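Local coordinates for protein ATP-dependent 6-phosphofructokinase isozyme 2 (Escherichia coli, PDB 3CQD) that phosphorylates fructose 6-phosphate with ATP to give fructose 1,6-bisphosphate, the first committing step of glycolysis, acting as a homodimer with magnesium as cofactor, at residues S250-G255 / Q290-C295; Q91-H96 / Y104-P109. One frame throughout, in Å; residues are numbered along the deposited sequence.

Interaction 1. Residues S250-G255 / Q290-C295; sequences STVGAG and QGTRLC. With ATP (adenosine-5'-triphosphate), chain I; ATP (adenosine-5'-triphosphate), chain G.
The monovalent-cation site of this kinase brings two loops together: Ser250 and Val252 on one side and Gly291 and Arg293 on the other belong to its potassium-binding residues. Val252 CB rests 3.5 Å from Gly291 O, and one methyl of the valine, CG1, held anti to the backbone N (chi1 -173°), lies over against Thr292 CG2 at 3.7 Å; the branched valine lets CB and CG1 pack against that carbonyl and methyl without adding a polar group. A water joins the loops too, lying within hydrogen-bonding distance of Val252 O (2.9 Å) and Gly291 O and accepting from Leu294 N. Ser250 presses CB against Gln290 CA and turns OG back onto its own chain, where it accepts from Val252 N (3.2 Å, 158°) in an ST turn and also pairs with Gln103. Replacing this serine by an alanine removes OG, and Val252 N and Gln103 would probably lose their shared partner, leaving the turn freer to move. Next comes a type II beta turn from Thr251 to Ala254, closed by Ala254 N on Thr251 O. Gly253 holds its third position with a positive phi of 82°, and any CB there would collide with Leu294 CD2, which already sits 3.5 Å from Gly253 CA. Gly253 is also an N-cap, from which the GAGD sequence runs into helix 254-267 to form the anion hole of the ribokinase superfamily: Gly255 N donates to O2G of the chain I ATP at 2.9 Å, and a side chain on Gly255 would strike O3B of the same nucleotide. Asp256, which follows, is probably the catalytic base, as in related kinases. At Gly291 a CB would be jammed against the preceding carbonyl O. Thr251 CG2 lies 3.4 Å from N1 of the chain G ATP.

Interaction 2. Residues Q91-H96 / Y104-P109; sequences QNLHVH and YRFVMP
The beta hairpin of strands 93-97 and 102-107, outermost in this chain's mixed sheet, which runs on across the dimer interface, is held by antiparallel ladder bonds. Leu93 and Phe106 form one hydrogen-bonded pair, with Phe106 N donating almost straight to Leu93 O (2.8 Å, 174°); Val95 and Tyr104 form the other, Tyr104 N reaching Val95 O at 2.7 Å. On the face carrying these four residues, Val95 CG2 meets the edge of the Phe106 ring at CE1 (3.9 Å), and Phe106 continues onto Phe106 of the second subunit, a use that suits a large aromatic. The other face pairs His94 with Arg105: the imidazole CD2 lies 3.6 Å from Arg105 CG, the two side chains crossing with their planes 71° apart. Glu36 bonds the histidine's ND1, and Glu25 of the second subunit takes Arg105 NH1. Beyond the ladder, Asn92 continues with its side chain: with CG beside the backbone N (chi1 -69°), OD1 accepts from Met108 N (2.7 Å), which stands above the amide's carbonyl plane. ND2 and Met108 O share a water, and a second water reaches OD1. Asn92 is among the substrate-binding residues, and these bonds probably fix the rotation of its amide.

Overall arrangement
The centres of the two contacts lie about 14 Å apart, and interaction 2 closes along the chain before interaction 1 opens. Interaction 2 is local, a hairpin of the mixed sheet; interaction 1 joins the start of helix 254-267 to the loop between helices 272-287 and 297-307, mostly across helical chain. They touch where the sheet lies over the cation and nucleotide loops: Val252 CG2 comes 3.6 Å from Arg105 NE, and Gln290 OE1 comes 3.1 Å from His96 CE1. Both contacts also meet the second subunit, whose Glu25 reaches Thr251 and Arg105 alike. Substrate-binding residues at the start of the hairpin, potassium site, ATP and dimer interface are thereby linked through one continuous patch.

Interaction 1. Residues S250-G255 / Q290-C295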
loop_
_atom_site.group_PDB
_atom_site.type_symbol
_atom_site.label_atom_id
_atom_site.label_comp_id
_atom_site.label_asym_id
_atom_site.label_seq_id
_atom_site.Cartn_x
_atom_site.Cartn_y
_atom_site.Cartn_z
ATOM N N SER B 250 6.078 -0.875 17.534
ATOM C CA SER B 250 7.182 -1.049 16.614
ATOM C C SER B 250 7.888 -2.341 16.954
ATOM O O SER B 250 7.719 -2.871 18.038
ATOM C CB SER B 250 8.141 0.156 16.698
ATOM O OG SER B 250 9.267 -0.009 15.851
ATOM N N THR B 251 8.655 -2.870 16.018
ATOM C CA THR B 251 9.428 -4.072 16.264
ATOM C C THR B 251 10.897 -3.798 16.025
ATOM O O THR B 251 11.735 -4.680 16.197
ATOM C CB THR B 251 8.997 -5.223 15.335
ATOM O OG1 THR B 251 9.161 -4.809 13.966
ATOM C CG2 THR B 251 7.544 -5.605 15.598
ATOM N N VAL B 252 11.214 -2.577 15.611
ATOM C CA VAL B 252 12.596 -2.216 15.355
ATOM C C VAL B 252 13.421 -2.333 16.631
ATOM O O VAL B 252 13.076 -1.766 17.671
ATOM C CB VAL B 252 12.724 -0.818 14.743
ATOM C CG1 VAL B 252 14.166 -0.553 14.337
ATOM C CG2 VAL B 252 11.782 -0.686 13.532
ATOM N N GLY B 253 14.499 -3.102 16.543
ATOM C CA GLY B 253 15.434 -3.232 17.631
ATOM C C GLY B 253 15.038 -4.225 18.693
ATOM O O GLY B 253 15.749 -4.379 19.678
ATOM N N ALA B 254 13.900 -4.899 18.499
ATOM C CA ALA B 254 13.424 -5.905 19.429
ATOM C C ALA B 254 14.475 -7.008 19.648
ATOM O O ALA B 254 14.831 -7.332 20.794
ATOM C CB ALA B 254 12.110 -6.499 18.952
ATOM N N GLY B 255 14.937 -7.589 18.547
ATOM C CA GLY B 255 15.820 -8.757 18.606
ATOM C C GLY B 255 17.172 -8.401 19.201
ATOM O O GLY B 255 17.698 -9.123 20.030
ATOM N N GLN B 290 8.347 3.789 18.318
ATOM C CA GLN B 290 8.918 3.817 16.960
ATOM C C GLN B 290 10.346 4.409 17.002
ATOM O O GLN B 290 10.785 4.906 18.042
ATOM C CB GLN B 290 8.001 4.561 15.976
ATOM C CG GLN B 290 6.748 3.768 15.550
ATOM C CD GLN B 290 5.995 4.406 14.378
ATOM O OE1 GLN B 290 5.715 5.608 14.378
ATOM N NE2 GLN B 290 5.653 3.592 13.379
ATOM N N GLY B 291 11.078 4.319 15.895
ATOM C CA GLY B 291 12.482 4.762 15.856
ATOM C C GLY B 291 13.497 3.656 16.145
ATOM O O GLY B 291 13.202 2.470 15.951
ATOM N N THR B 292 14.700 4.038 16.587
ATOM C CA THR B 292 15.731 3.054 16.977
ATOM C C THR B 292 16.311 3.310 18.387
ATOM O O THR B 292 17.513 3.122 18.628
ATOM C CB THR B 292 16.887 2.930 15.932
ATOM O OG1 THR B 292 17.543 4.195 15.782
ATOM C CG2 THR B 292 16.365 2.441 14.574
ATOM N N ARG B 293 15.452 3.725 19.315
ATOM C CA ARG B 293 15.855 3.922 20.714
ATOM C C ARG B 293 16.148 2.597 21.413
ATOM O O ARG B 293 16.743 2.580 22.495
ATOM C CB ARG B 293 14.771 4.684 21.501
ATOM C CG ARG B 293 14.438 6.068 20.936
ATOM C CD ARG B 293 13.199 6.674 21.604
ATOM N N LEU B 294 15.699 1.494 20.813
ATOM C CA LEU B 294 15.864 0.188 21.430
ATOM C C LEU B 294 15.141 0.164 22.782
ATOM O O LEU B 294 14.225 0.939 23.004
ATOM C CB LEU B 294 17.356 -0.163 21.574
ATOM C CG LEU B 294 18.228 -0.111 20.304
ATOM C CD1 LEU B 294 19.649 -0.533 20.615
ATOM C CD2 LEU B 294 17.659 -0.955 19.152
ATOM N N CYS B 295 15.561 -0.724 23.677
ATOM C CA CYS B 295 14.985 -0.839 25.011
ATOM C C CYS B 295 15.560 0.254 25.902
ATOM O O CYS B 295 16.736 0.554 25.826
ATOM C CB CYS B 295 15.367 -2.189 25.612
ATOM S SG CYS B 295 17.121 -2.567 25.509
HETATM P PG ATP I . 14.505 -8.359 14.978
HETATM O O1G ATP I . 15.783 -9.020 14.560
HETATM O O2G ATP I . 14.688 -7.051 15.712
HETATM O O3G ATP I . 13.495 -8.359 13.876
HETATM P PB ATP I . 13.730 -10.859 16.026
HETATM O O1B ATP I . 12.821 -11.224 14.906
HETATM O O2B ATP I . 15.139 -11.443 15.957
HETATM O O3B ATP I . 13.872 -9.274 16.130
HETATM P PA ATP I . 11.552 -11.057 17.931
HETATM O O1A ATP I . 10.672 -10.460 16.882
HETATM O O2A ATP I . 11.149 -12.375 18.488
HETATM O O3A ATP I . 13.096 -11.213 17.446
HETATM O "O5'" ATP I . 11.795 -9.974 19.067
HETATM C "C5'" ATP I . 12.661 -10.206 20.189
HETATM C "C4'" ATP I . 11.777 -9.962 21.408
HETATM O "O4'" ATP I . 11.157 -8.680 21.256
HETATM C "C3'" ATP I . 10.583 -10.896 21.567
HETATM O "O3'" ATP I . 10.876 -12.175 22.117
HETATM C "C2'" ATP I . 9.679 -10.066 22.450
HETATM O "O2'" ATP I . 10.121 -10.010 23.804
HETATM C "C1'" ATP I . 9.888 -8.662 21.901
HETATM N N9 ATP I . 8.867 -8.421 20.878
HETATM C C8 ATP I . 9.038 -8.510 19.558
HETATM N N7 ATP I . 7.908 -8.236 18.898
HETATM C C5 ATP I . 6.990 -7.957 19.812
HETATM C C6 ATP I . 5.583 -7.594 19.768
HETATM N N6 ATP I . 4.971 -7.464 18.566
HETATM N N1 ATP I . 4.984 -7.366 20.953
HETATM C C2 ATP I . 5.614 -7.500 22.135
HETATM N N3 ATP I . 6.904 -7.854 22.248
HETATM C C4 ATP I . 7.617 -8.073 21.128
HETATM P PG ATP G . 13.558 -11.087 10.663
HETATM O O1G ATP G . 14.897 -10.790 10.086
HETATM O O2G ATP G . 13.051 -12.443 10.251
HETATM O O3G ATP G . 13.425 -10.751 12.129
HETATM P PB ATP G . 11.294 -9.268 10.395
HETATM O O1B ATP G . 11.451 -8.796 11.819
HETATM O O2B ATP G . 11.053 -8.292 9.294
HETATM O O3B ATP G . 12.620 -10.040 9.892
HETATM P PA ATP G . 9.320 -11.006 9.097
HETATM O O1A ATP G . 10.066 -10.799 7.789
HETATM O O2A ATP G . 8.823 -12.381 9.437
HETATM O O3A ATP G . 10.166 -10.433 10.380
HETATM O "O5'" ATP G . 8.070 -10.010 9.128
HETATM C "C5'" ATP G . 7.088 -10.020 8.096
HETATM C "C4'" ATP G . 5.887 -9.334 8.706
HETATM O "O4'" ATP G . 5.466 -10.103 9.837
HETATM C "C3'" ATP G . 6.247 -7.975 9.279
HETATM O "O3'" ATP G . 5.999 -6.956 8.333
HETATM C "C2'" ATP G . 5.341 -7.831 10.480
HETATM O "O2'" ATP G . 4.065 -7.304 10.119
HETATM C "C1'" ATP G . 5.174 -9.259 10.949
HETATM N N9 ATP G . 6.140 -9.438 12.068
HETATM C C8 ATP G . 7.391 -9.941 12.035
HETATM N N7 ATP G . 7.969 -9.913 13.269
HETATM C C5 ATP G . 7.067 -9.383 14.115
HETATM C C6 ATP G . 6.992 -9.065 15.556
HETATM N N6 ATP G . 8.033 -9.311 16.368
HETATM N N1 ATP G . 5.852 -8.511 16.034
HETATM C C2 ATP G . 4.797 -8.247 15.245
HETATM N N3 ATP G . 4.789 -8.511 13.928
HETATM C C4 ATP G . 5.868 -9.068 13.320
HETATM O O HOH W 1 14.116 0.779 18.482
#

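Interaction 2. Residues Q91-H96 / Y104-P109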
loop_
_atom_site.group_PDB
_atom_site.type_symbol
_atom_site.label_atom_id
_atom_site.label_comp_id
_atom_site.label_asym_id
_atom_site.label_seq_id
_atom_site.Cartn_x
_atom_site.Cartn_y
_atom_site.Cartn_z
ATOM N N GLN B 91 24.284 2.121 3.739
ATOM C CA GLN B 91 23.124 2.746 4.334
ATOM C C GLN B 91 21.848 1.991 4.054
ATOM O O GLN B 91 21.500 1.711 2.901
ATOM C CB GLN B 91 23.013 4.189 3.854
ATOM C CG GLN B 91 24.264 4.999 4.249
ATOM C CD GLN B 91 24.035 6.482 4.249
ATOM O OE1 GLN B 91 23.820 7.094 3.199
ATOM N NE2 GLN B 91 24.082 7.081 5.430
ATOM N N ASN B 92 21.149 1.647 5.126
ATOM C CA ASN B 92 19.793 1.171 4.994
ATOM C C ASN B 92 18.858 2.354 5.164
ATOM O O ASN B 92 19.261 3.414 5.680
ATOM C CB ASN B 92 19.502 0.077 6.015
ATOM C CG ASN B 92 20.249 -1.202 5.719
ATOM O OD1 ASN B 92 20.573 -1.504 4.569
ATOM N ND2 ASN B 92 20.540 -1.954 6.759
ATOM N N LEU B 93 17.630 2.196 4.688
ATOM C CA LEU B 93 16.664 3.266 4.756
ATOM C C LEU B 93 15.471 2.869 5.589
ATOM O O LEU B 93 14.849 1.821 5.367
ATOM C CB LEU B 93 16.215 3.684 3.351
ATOM C CG LEU B 93 15.303 4.912 3.280
ATOM C CD1 LEU B 93 16.011 6.170 3.820
ATOM C CD2 LEU B 93 14.820 5.127 1.845
ATOM N N HIS B 94 15.170 3.718 6.558
ATOM C CA HIS B 94 13.980 3.602 7.370
ATOM C C HIS B 94 13.087 4.774 7.001
ATOM O O HIS B 94 13.487 5.923 7.130
ATOM C CB HIS B 94 14.339 3.626 8.859
ATOM C CG HIS B 94 15.100 2.423 9.306
ATOM N ND1 HIS B 94 15.761 2.363 10.516
ATOM C CD2 HIS B 94 15.320 1.232 8.695
ATOM C CE1 HIS B 94 16.341 1.180 10.634
ATOM N NE2 HIS B 94 16.090 0.477 9.541
ATOM N N VAL B 95 11.911 4.465 6.478
ATOM C CA VAL B 95 10.971 5.468 6.017
ATOM C C VAL B 95 9.706 5.446 6.866
ATOM O O VAL B 95 9.007 4.433 6.916
ATOM C CB VAL B 95 10.599 5.236 4.536
ATOM C CG1 VAL B 95 9.661 6.305 4.061
ATOM C CG2 VAL B 95 11.844 5.212 3.703
ATOM N N HIS B 96 9.423 6.571 7.518
ATOM C CA HIS B 96 8.199 6.730 8.264
ATOM C C HIS B 96 7.235 7.454 7.361
ATOM O O HIS B 96 7.553 8.520 6.838
ATOM C CB HIS B 96 8.392 7.555 9.532
ATOM C CG HIS B 96 7.129 7.723 10.318
ATOM N ND1 HIS B 96 6.694 6.787 11.234
ATOM C CD2 HIS B 96 6.177 8.688 10.284
ATOM C CE1 HIS B 96 5.546 7.187 11.755
ATOM N NE2 HIS B 96 5.213 8.339 11.199
ATOM N N TYR B 104 8.727 1.790 7.036
ATOM C CA TYR B 104 9.237 0.858 6.096
ATOM C C TYR B 104 10.724 0.704 6.323
ATOM O O TYR B 104 11.357 1.630 6.621
ATOM C CB TYR B 104 8.856 1.264 4.680
ATOM C CG TYR B 104 7.373 1.208 4.416
ATOM C CD1 TYR B 104 6.541 2.214 4.786
ATOM C CD2 TYR B 104 6.826 0.135 3.785
ATOM C CE1 TYR B 104 5.218 2.135 4.544
ATOM C CE2 TYR B 104 5.546 0.048 3.561
ATOM C CZ TYR B 104 4.723 1.043 3.919
ATOM O OH TYR B 104 3.428 0.926 3.636
ATOM N N ARG B 105 11.241 -0.484 6.228
ATOM C CA ARG B 105 12.636 -0.677 6.391
ATOM C C ARG B 105 13.213 -1.400 5.230
ATOM O O ARG B 105 12.771 -2.437 4.894
ATOM C CB ARG B 105 12.974 -1.359 7.705
ATOM C CG ARG B 105 12.378 -0.784 8.925
ATOM C CD ARG B 105 11.801 -1.871 9.778
ATOM N NE ARG B 105 12.836 -2.426 10.560
ATOM C CZ ARG B 105 12.778 -3.472 11.346
ATOM N NH1 ARG B 105 11.723 -4.189 11.531
ATOM N NH2 ARG B 105 13.846 -3.768 11.966
ATOM N N PHE B 106 14.141 -0.742 4.584
ATOM C CA PHE B 106 14.819 -1.224 3.426
ATOM C C PHE B 106 16.239 -1.642 3.807
ATOM O O PHE B 106 17.084 -0.820 4.060
ATOM C CB PHE B 106 14.765 -0.236 2.251
ATOM C CG PHE B 106 13.374 0.173 1.866
ATOM C CD1 PHE B 106 12.827 1.331 2.326
ATOM C CD2 PHE B 106 12.591 -0.642 1.103
ATOM C CE1 PHE B 106 11.559 1.657 2.020
ATOM C CE2 PHE B 106 11.321 -0.282 0.806
ATOM C CZ PHE B 106 10.814 0.842 1.263
ATOM N N VAL B 107 16.449 -2.943 3.847
ATOM C CA VAL B 107 17.696 -3.514 4.334
ATOM C C VAL B 107 18.486 -4.055 3.158
ATOM O O VAL B 107 18.056 -4.991 2.467
ATOM C CB VAL B 107 17.441 -4.604 5.415
ATOM C CG1 VAL B 107 18.771 -5.051 6.073
ATOM C CG2 VAL B 107 16.505 -4.067 6.468
ATOM N N MET B 108 19.629 -3.422 2.916
ATOM C CA MET B 108 20.562 -3.864 1.905
ATOM C C MET B 108 21.795 -4.429 2.585
ATOM O O MET B 108 21.962 -4.252 3.791
ATOM C CB MET B 108 20.931 -2.712 0.979
ATOM C CG MET B 108 19.819 -2.389 0.024
ATOM S SD MET B 108 19.958 -0.756 -0.662
ATOM C CE MET B 108 19.462 0.230 0.751
ATOM N N PRO B 109 22.644 -5.145 1.827
ATOM C CA PRO B 109 23.835 -5.734 2.421
ATOM C C PRO B 109 24.768 -4.677 3.007
ATOM O O PRO B 109 24.692 -3.493 2.649
ATOM C CB PRO B 109 24.515 -6.409 1.229
ATOM C CG PRO B 109 23.410 -6.674 0.283
ATOM C CD PRO B 109 22.544 -5.479 0.397
HETATM O O HOH W 2 22.309 -4.416 6.397
HETATM O O HOH W 3 23.334 -1.422 3.858
#